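PDB 3VWC: serine protease inhibitor 1 from Coprinopsis cinerea, which probably inhibits serine endopeptidases, as a small single-domain fungal protein of the beta-trefoil fold. Local coordinates for residues A62-A65 with K70-A73. Residues are numbered along the deposited sequence; the frame is centred on the assembly and turned at random.
Sequences APVA and KLFA
Ala65 and Phe72 face each other as a hydrogen-bonded pair of an antiparallel hairpin and illustrate how such a pair is closed by two reciprocal backbone bonds. Ala65 N donates to Phe72 O at 2.9 Å, and Phe72 N returns a straighter bond to Ala65 O at 3.0 Å, with 171° at the hydrogen. One residue along, Val64 and Ala73 form the adjoining non-hydrogen-bonded pair, their CA atoms 4.3 Å apart. Phe72 O serves both pairs, since Val64 CA also approaches it at 3.1 Å in a CA-H...O contact bent to 129°.

The side chains sort by face in the usual alternation. On the face of Val64 and Ala73, Leu71 joins from a diagonal position: with CG anti to its backbone N (chi1 -176°), the side chain reaches back to the partner strand, where CD1 lies 3.9 Å from Val64 CB and just as near CG2. The two branched side chains meet at a slant rather than lying alongside each other, while Val64 CG1 comes close to Phe72 O and, a little farther off, Ala73 CA. At the other end Ala62 and Ala73 touch methyl to methyl, CB to CB, at 3.8 Å. Phe72 behaves differently. Its CB shares a face with that of Ala65, but the ring packs against Pro30, Arg32 and Gln119, outside the hairpin.

Strands 62-67 and 70-73 are consecutive members of the antiparallel sheet of this beta-trefoil. Strand 54-59 flanks the first, where Val64 bonds to Leu57 through the backbone, and strand 31-35 flanks the second, through Leu71 with Ile33. Trp108 of strand 107-109 touches both Val64 and Leu71, and Trp84 NE1 donates a hydrogen bond to Val64 O, tying the hairpin to the strand 84-88.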
ATOM      1  N   ALA A  62       5.576  11.457  -1.794  1.00 14.67           N
ATOM      2  CA  ALA A  62       5.244  11.595  -0.386  1.00 13.71           C
ATOM      3  C   ALA A  62       5.189  10.238   0.321  1.00 12.15           C
ATOM      4  O   ALA A  62       4.576   9.280  -0.221  1.00 14.05           O
ATOM      5  CB  ALA A  62       3.914  12.329  -0.198  1.00 17.07           C
ATOM      6  N   PRO A  63       5.661  10.184   1.570  1.00 14.14           N
ATOM      7  CA  PRO A  63       5.678   8.878   2.245  1.00 13.41           C
ATOM      8  C   PRO A  63       4.271   8.600   2.753  1.00 13.63           C
ATOM      9  O   PRO A  63       3.553   9.531   3.112  1.00 13.78           O
ATOM     10  CB  PRO A  63       6.651   9.097   3.421  1.00 15.72           C
ATOM     11  CG  PRO A  63       6.553  10.582   3.738  1.00 13.98           C
ATOM     12  CD  PRO A  63       6.379  11.222   2.350  1.00 13.66           C
ATOM     13  N   VAL A  64       3.858   7.330   2.801  1.00 10.43           N
ATOM     14  CA  VAL A  64       2.521   7.004   3.275  1.00 11.65           C
ATOM     15  C   VAL A  64       2.473   6.540   4.718  1.00 12.30           C
ATOM     16  O   VAL A  64       3.473   6.004   5.266  1.00 11.58           O
ATOM     17  CB  VAL A  64       1.804   6.011   2.319  1.00 10.51           C
ATOM     18  CG1 VAL A  64       1.816   6.474   0.893  1.00 11.63           C
ATOM     19  CG2 VAL A  64       2.487   4.618   2.285  1.00 13.02           C
ATOM     20  N   ALA A  65       1.346   6.778   5.372  1.00 12.26           N
ATOM     21  CA  ALA A  65       1.187   6.572   6.771  1.00 13.09           C
ATOM     22  C   ALA A  65      -0.297   6.365   7.054  1.00 12.16           C
ATOM     23  O   ALA A  65      -1.152   6.847   6.280  1.00 10.72           O
ATOM     24  CB  ALA A  65       1.738   7.814   7.524  1.00 13.16           C
ATOM     25  N   LYS A  70      -7.148   4.487   7.725  1.00 10.78           N
ATOM     26  CA  LYS A  70      -6.956   4.661   6.287  1.00  9.69           C
ATOM     27  C   LYS A  70      -5.560   5.040   5.938  1.00  8.82           C
ATOM     28  O   LYS A  70      -4.778   5.573   6.750  1.00 11.23           O
ATOM     29  CB  LYS A  70      -7.940   5.733   5.755  1.00 12.71           C
ATOM     30  CG  LYS A  70      -9.395   5.479   6.193  1.00 13.37           C
ATOM     31  CD  LYS A  70     -10.058   4.369   5.392  1.00 22.14           C
ATOM     32  CE  LYS A  70     -11.576   4.347   5.627  1.00 25.20           C
ATOM     33  NZ  LYS A  70     -12.265   5.476   4.951  1.00 37.99           N
ATOM     34  N   LEU A  71      -5.241   4.799   4.668  1.00  6.99           N
ATOM     35  CA  LEU A  71      -3.872   5.058   4.160  1.00  8.22           C
ATOM     36  C   LEU A  71      -3.746   6.376   3.417  1.00 11.47           C
ATOM     37  O   LEU A  71      -4.529   6.643   2.494  1.00  9.30           O
ATOM     38  CB  LEU A  71      -3.445   3.896   3.248  1.00  9.78           C
ATOM     39  CG  LEU A  71      -2.022   3.981   2.739  1.00 10.27           C
ATOM     40  CD1 LEU A  71      -1.009   3.860   3.886  1.00 10.84           C
ATOM     41  CD2 LEU A  71      -1.786   2.862   1.704  1.00  9.50           C
ATOM     42  N   PHE A  72      -2.822   7.246   3.863  1.00 10.95           N
ATOM     43  CA  PHE A  72      -2.622   8.561   3.187  1.00 10.83           C
ATOM     44  C   PHE A  72      -1.175   8.795   2.825  1.00 11.12           C
ATOM     45  O   PHE A  72      -0.297   8.239   3.482  1.00 13.70           O
ATOM     46  CB  PHE A  72      -2.978   9.702   4.130  1.00 11.67           C
ATOM     47  CG  PHE A  72      -4.441   9.748   4.534  1.00  9.40           C
ATOM     48  CD1 PHE A  72      -5.279  10.683   3.920  1.00 10.42           C
ATOM     49  CD2 PHE A  72      -4.914   9.059   5.641  1.00  9.72           C
ATOM     50  CE1 PHE A  72      -6.606  10.806   4.372  1.00 10.07           C
ATOM     51  CE2 PHE A  72      -6.229   9.185   6.148  1.00 11.06           C
ATOM     52  CZ  PHE A  72      -7.084  10.104   5.516  1.00  8.22           C
ATOM     53  N   ALA A  73      -0.958   9.645   1.836  1.00 10.00           N
ATOM     54  CA  ALA A  73       0.319  10.299   1.628  1.00 10.15           C
ATOM     55  C   ALA A  73       0.444  11.547   2.503  1.00 13.27           C
ATOM     56  O   ALA A  73      -0.512  12.358   2.628  1.00 14.99           O
ATOM     57  CB  ALA A  73       0.518  10.597   0.197  1.00 10.45           C
TER